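Nitrite transporter NirC (Salmonella enterica subsp. enterica serovar Typhimurium, PDB 4FC4) forms a pentameric channel of the formate/nitrite transporter family that carries nitrite in and out across the cytoplasmic membrane. Local coordinates at residues B[77-82]-B[110-115]; B[68-73]-B[181-186]. All coordinates share one frame; numbering follows the deposited sequence.

Overall arrangement
From the N terminus, the chain runs through helices 3-22, 24-51 and 57-63 before reaching 68-73, the first half of contact 2. Helix 67-75 then ends, and the non-helical residues that follow lead into 77-82, the first half of contact 1. Contact 1 closes first, when helix 98-125 returns with 110-115; contact 2 waits until 181-186, on helix 177-192, so its larger loop encloses the whole of contact 1. Their centres are about 16 Å apart. They meet where S77 OG probably hydrogen-bonds V72 O and L79 packs on L69 and V72. Together they tie the interrupted second transmembrane span to a helix on each side.

Contact 1: residues B[77-82]-B[110-115]; sequences SELFTG and LGNLVG
The flat group here is the carboxamide of N112, and its polar edge is turned to the backbone of 78-80. E78 O lies in the amide plane and takes a hydrogen from ND2 at 2.8 Å, in a bond that is nearly straight (168°). F80 N donates to N112 OD1 over 2.7 Å. Both bonds lie in the carbonyl planes of their acceptors, and between them the one amide bridges the peptide groups before and after L79. Carbon fills in around the oxygen: L79 CD1 comes to 3.8 Å from N112 OD1 from one side of the amide plane, and F80 CB stands 3.2 Å from the same oxygen, displaced toward the other. N112 CG sits anti to its own carbonyl carbon (chi1 -73°), which directs the amide from helix 98-125 toward the non-helical residues before helix 80-93. ND2 also donates to S31 O on helix 24-51, so the amide's rotation is fixed by three bonds. The F80 ring leads away to meet W109 edge-to-face, while the E78 carboxylate turns off to H83 and R15. L79 is the N-cap residue of helix 80-93, and F80 N is at that helix's start. With all the touching residues buried, N112 does for the break what backbone partners do inside a helix: it satisfies a carbonyl and an N-H. The next residue, T81, bonds through OG1 to H197, which matches the pore histidine of this family, so N112 probably helps to set the shape of the chain leading into the channel lining.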
loop_
_atom_site.group_PDB
_atom_site.type_symbol
_atom_site.label_atom_id
_atom_site.label_comp_id
_atom_site.label_asym_id
_atom_site.label_seq_id
_atom_site.Cartn_x
_atom_site.Cartn_y
_atom_site.Cartn_z
ATOM N N SER B 77 17.814 15.850 -7.736
ATOM C CA SER B 77 19.179 15.543 -8.230
ATOM C C SER B 77 19.220 15.598 -9.784
ATOM O O SER B 77 18.231 15.880 -10.411
ATOM C CB SER B 77 19.564 14.161 -7.745
ATOM O OG SER B 77 18.660 13.220 -8.286
ATOM N N GLU B 78 20.337 15.296 -10.420
ATOM C CA GLU B 78 20.330 15.201 -11.907
ATOM C C GLU B 78 20.774 13.833 -12.435
ATOM O O GLU B 78 21.872 13.406 -12.162
ATOM C CB GLU B 78 21.144 16.340 -12.540
ATOM C CG GLU B 78 20.680 17.702 -12.041
ATOM C CD GLU B 78 19.310 18.169 -12.595
ATOM O OE1 GLU B 78 18.781 17.588 -13.586
ATOM O OE2 GLU B 78 18.774 19.196 -12.088
ATOM N N LEU B 79 19.900 13.153 -13.163
ATOM C CA LEU B 79 20.089 11.769 -13.558
ATOM C C LEU B 79 20.268 11.746 -15.053
ATOM O O LEU B 79 19.434 12.236 -15.801
ATOM C CB LEU B 79 18.848 10.919 -13.164
ATOM C CG LEU B 79 18.961 9.385 -13.346
ATOM C CD1 LEU B 79 20.211 8.840 -12.645
ATOM C CD2 LEU B 79 17.671 8.613 -12.912
ATOM N N PHE B 80 21.376 11.172 -15.504
ATOM C CA PHE B 80 21.690 11.218 -16.910
ATOM C C PHE B 80 20.557 10.586 -17.729
ATOM O O PHE B 80 20.214 11.116 -18.795
ATOM C CB PHE B 80 23.049 10.559 -17.209
ATOM C CG PHE B 80 23.150 10.007 -18.608
ATOM C CD1 PHE B 80 22.686 8.710 -18.895
ATOM C CD2 PHE B 80 23.662 10.798 -19.654
ATOM C CE1 PHE B 80 22.754 8.211 -20.196
ATOM C CE2 PHE B 80 23.715 10.304 -20.957
ATOM C CZ PHE B 80 23.272 9.012 -21.230
ATOM N N THR B 81 19.968 9.482 -17.242
ATOM C CA THR B 81 19.008 8.740 -18.078
ATOM C C THR B 81 17.751 9.551 -18.305
ATOM O O THR B 81 17.120 9.437 -19.335
ATOM C CB THR B 81 18.683 7.332 -17.525
ATOM O OG1 THR B 81 18.290 7.455 -16.157
ATOM C CG2 THR B 81 19.943 6.422 -17.619
ATOM N N GLY B 82 17.412 10.416 -17.353
ATOM C CA GLY B 82 16.231 11.293 -17.474
ATOM C C GLY B 82 16.590 12.479 -18.364
ATOM O O GLY B 82 15.759 12.943 -19.153
ATOM N N LEU B 110 29.094 11.803 -16.192
ATOM C CA LEU B 110 30.310 11.801 -15.372
ATOM C C LEU B 110 29.996 12.059 -13.892
ATOM O O LEU B 110 30.587 11.387 -12.999
ATOM C CB LEU B 110 31.370 12.788 -15.888
ATOM C CG LEU B 110 32.129 12.420 -17.200
ATOM C CD1 LEU B 110 33.009 13.555 -17.706
ATOM C CD2 LEU B 110 32.949 11.111 -17.144
ATOM N N GLY B 111 29.054 12.988 -13.636
ATOM C CA GLY B 111 28.662 13.294 -12.276
ATOM C C GLY B 111 28.005 12.099 -11.621
ATOM O O GLY B 111 28.297 11.765 -10.495
ATOM N N ASN B 112 27.070 11.472 -12.326
ATOM C CA ASN B 112 26.419 10.261 -11.860
ATOM C C ASN B 112 27.434 9.178 -11.479
ATOM O O ASN B 112 27.252 8.490 -10.463
ATOM C CB ASN B 112 25.489 9.738 -12.935
ATOM C CG ASN B 112 24.246 10.582 -13.090
ATOM O OD1 ASN B 112 23.480 10.334 -14.005
ATOM N ND2 ASN B 112 24.023 11.583 -12.189
ATOM N N LEU B 113 28.516 9.076 -12.271
ATOM C CA LEU B 113 29.583 8.083 -12.043
ATOM C C LEU B 113 30.334 8.381 -10.733
ATOM O O LEU B 113 30.453 7.492 -9.882
ATOM C CB LEU B 113 30.523 7.956 -13.260
ATOM C CG LEU B 113 31.697 6.949 -13.203
ATOM C CD1 LEU B 113 31.238 5.472 -13.147
ATOM C CD2 LEU B 113 32.712 7.187 -14.341
ATOM N N VAL B 114 30.753 9.638 -10.548
ATOM C CA VAL B 114 31.358 10.085 -9.304
ATOM C C VAL B 114 30.471 9.735 -8.082
ATOM O O VAL B 114 30.975 9.200 -7.092
ATOM C CB VAL B 114 31.651 11.592 -9.364
ATOM C CG1 VAL B 114 31.953 12.152 -7.974
ATOM C CG2 VAL B 114 32.829 11.886 -10.349
ATOM N N GLY B 115 29.165 9.991 -8.147
ATOM C CA GLY B 115 28.306 9.768 -6.977
ATOM C C GLY B 115 28.159 8.283 -6.728
ATOM O O GLY B 115 28.062 7.837 -5.571
#

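Contact 2: residues B[68-73]-B[181-186]; sequences ALTLVI and LAIWWC
Helices 68-73 and 181-186 run in roughly opposed directions, at 141° between their N-to-C senses, with the short axes 9.3 Å apart at their closest. The backbones come nearest at L69 and I183, whose CA atoms are 6.6 Å apart. Helix 67-75 widens into a pi-type turn at 71-73, shortly before it ends.

One side chain, I183, makes essentially all of the contact from its side, and its two branches take different partners. CG2 meets L69 CB at 3.6 Å and also passes 3.7 Å from T70 OG1, both at an oblique slant. The longer branch goes the other way: I183 CD1 reaches I73 CD1 tip to tip, 3.5 Å apart, and comes within 4.1 Å of T70 CA. I183 CG1 lies beside its backbone N (chi1 -64°), and the extended second torsion (169°) carries CD1 across to the turn holding I73. No hydrogen bond crosses between the segments; the T70 hydroxyl is hydrogen-bonded to G66 O, just before the start of helix 67-75, so the contact is van der Waals throughout, aliphatic carbon against carbon except where I183 CG2 lies against T70 OG1.

Around this pair, helix 150-172 covers L69 with V164 and A167, and the indole of W184 hydrogen-bonds through NE1 to A63 O at the end of helix 57-63. Two neighbouring subunits complete the surroundings: T64 of one packs on W185, and W185 of the other packs on T70, which places the 67-75/177-192 pairing right at the seams of the pentamer.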
loop_
_atom_site.group_PDB
_atom_site.type_symbol
_atom_site.label_atom_id
_atom_site.label_comp_id
_atom_site.label_asym_id
_atom_site.label_seq_id
_atom_site.Cartn_x
_atom_site.Cartn_y
_atom_site.Cartn_z
ATOM N N ALA B 68 15.199 4.060 -5.341
ATOM C CA ALA B 68 16.288 4.659 -6.147
ATOM C C ALA B 68 15.795 5.895 -6.901
ATOM O O ALA B 68 16.366 6.961 -6.787
ATOM C CB ALA B 68 16.911 3.641 -7.148
ATOM N N LEU B 69 14.720 5.749 -7.672
ATOM C CA LEU B 69 14.217 6.873 -8.456
ATOM C C LEU B 69 13.361 7.796 -7.622
ATOM O O LEU B 69 13.265 8.997 -7.940
ATOM C CB LEU B 69 13.494 6.397 -9.689
ATOM C CG LEU B 69 13.229 7.479 -10.723
ATOM C CD1 LEU B 69 14.506 8.053 -11.376
ATOM C CD2 LEU B 69 12.280 6.840 -11.743
ATOM N N THR B 70 12.769 7.255 -6.558
ATOM C CA THR B 70 12.069 8.086 -5.596
ATOM C C THR B 70 12.978 9.162 -4.999
ATOM O O THR B 70 12.588 10.333 -4.988
ATOM C CB THR B 70 11.465 7.266 -4.467
ATOM O OG1 THR B 70 10.595 6.258 -5.022
ATOM C CG2 THR B 70 10.736 8.175 -3.515
ATOM N N LEU B 71 14.175 8.775 -4.540
ATOM C CA LEU B 71 15.208 9.721 -4.110
ATOM C C LEU B 71 15.529 10.706 -5.204
ATOM O O LEU B 71 15.457 11.884 -5.001
ATOM C CB LEU B 71 16.498 8.994 -3.638
ATOM C CG LEU B 71 16.395 8.106 -2.366
ATOM C CD1 LEU B 71 17.722 7.427 -2.042
ATOM C CD2 LEU B 71 15.838 8.870 -1.153
ATOM N N VAL B 72 15.952 10.214 -6.356
ATOM C CA VAL B 72 16.320 11.077 -7.473
ATOM C C VAL B 72 15.244 12.148 -7.745
ATOM O O VAL B 72 15.573 13.326 -7.879
ATOM C CB VAL B 72 16.623 10.224 -8.760
ATOM C CG1 VAL B 72 16.783 11.115 -10.001
ATOM C CG2 VAL B 72 17.904 9.404 -8.568
ATOM N N ILE B 73 13.948 11.777 -7.708
ATOM C CA ILE B 73 12.922 12.714 -8.201
ATOM C C ILE B 73 12.402 13.636 -7.098
ATOM O O ILE B 73 12.206 14.833 -7.293
ATOM C CB ILE B 73 11.744 11.975 -8.871
ATOM C CG1 ILE B 73 12.191 11.232 -10.158
ATOM C CG2 ILE B 73 10.596 12.926 -9.152
ATOM C CD1 ILE B 73 11.080 10.371 -10.747
ATOM N N LEU B 181 4.007 5.626 -6.512
ATOM C CA LEU B 181 3.472 4.469 -7.202
ATOM C C LEU B 181 3.913 4.330 -8.646
ATOM O O LEU B 181 4.253 3.184 -9.099
ATOM C CB LEU B 181 1.962 4.453 -7.111
ATOM C CG LEU B 181 1.483 3.666 -5.894
ATOM C CD1 LEU B 181 2.269 3.937 -4.629
ATOM C CD2 LEU B 181 -0.020 3.791 -5.650
ATOM N N ALA B 182 3.916 5.443 -9.395
ATOM C CA ALA B 182 4.367 5.353 -10.825
ATOM C C ALA B 182 5.782 4.842 -10.879
ATOM O O ALA B 182 6.123 3.945 -11.661
ATOM C CB ALA B 182 4.273 6.706 -11.525
ATOM N N ILE B 183 6.619 5.449 -10.040
ATOM C CA ILE B 183 8.037 5.112 -9.906
ATOM C C ILE B 183 8.214 3.633 -9.437
ATOM O O ILE B 183 8.918 2.851 -10.057
ATOM C CB ILE B 183 8.731 6.094 -8.919
ATOM C CG1 ILE B 183 8.715 7.550 -9.470
ATOM C CG2 ILE B 183 10.144 5.584 -8.630
ATOM C CD1 ILE B 183 9.140 8.630 -8.432
ATOM N N TRP B 184 7.500 3.235 -8.400
ATOM C CA TRP B 184 7.565 1.875 -7.902
ATOM C C TRP B 184 7.266 0.836 -9.002
ATOM O O TRP B 184 7.999 -0.167 -9.159
ATOM C CB TRP B 184 6.603 1.707 -6.682
ATOM C CG TRP B 184 6.597 0.265 -6.208
ATOM C CD1 TRP B 184 7.596 -0.382 -5.462
ATOM C CD2 TRP B 184 5.612 -0.794 -6.535
ATOM N NE1 TRP B 184 7.308 -1.682 -5.310
ATOM C CE2 TRP B 184 6.097 -2.006 -5.842
ATOM C CE3 TRP B 184 4.400 -0.848 -7.247
ATOM C CZ2 TRP B 184 5.414 -3.230 -5.914
ATOM C CZ3 TRP B 184 3.692 -2.090 -7.273
ATOM C CH2 TRP B 184 4.203 -3.254 -6.648
ATOM N N TRP B 185 6.214 1.071 -9.795
ATOM C CA TRP B 185 5.775 0.127 -10.805
ATOM C C TRP B 185 6.844 -0.043 -11.810
ATOM O O TRP B 185 7.138 -1.176 -12.224
ATOM C CB TRP B 185 4.530 0.584 -11.540
ATOM C CG TRP B 185 3.242 0.169 -10.936
ATOM C CD1 TRP B 185 2.231 0.995 -10.419
ATOM C CD2 TRP B 185 2.749 -1.190 -10.770
ATOM N NE1 TRP B 185 1.171 0.272 -9.967
ATOM C CE2 TRP B 185 1.410 -1.064 -10.142
ATOM C CE3 TRP B 185 3.268 -2.467 -11.037
ATOM C CZ2 TRP B 185 0.650 -2.201 -9.778
ATOM C CZ3 TRP B 185 2.490 -3.596 -10.705
ATOM C CH2 TRP B 185 1.205 -3.469 -10.085
ATOM N N CYS B 186 7.459 1.061 -12.216
ATOM C CA CYS B 186 8.386 0.981 -13.361
ATOM C C CYS B 186 9.690 0.334 -12.988
ATOM O O CYS B 186 10.287 -0.367 -13.791
ATOM C CB CYS B 186 8.673 2.372 -13.921
ATOM S SG CYS B 186 7.246 2.998 -14.770
#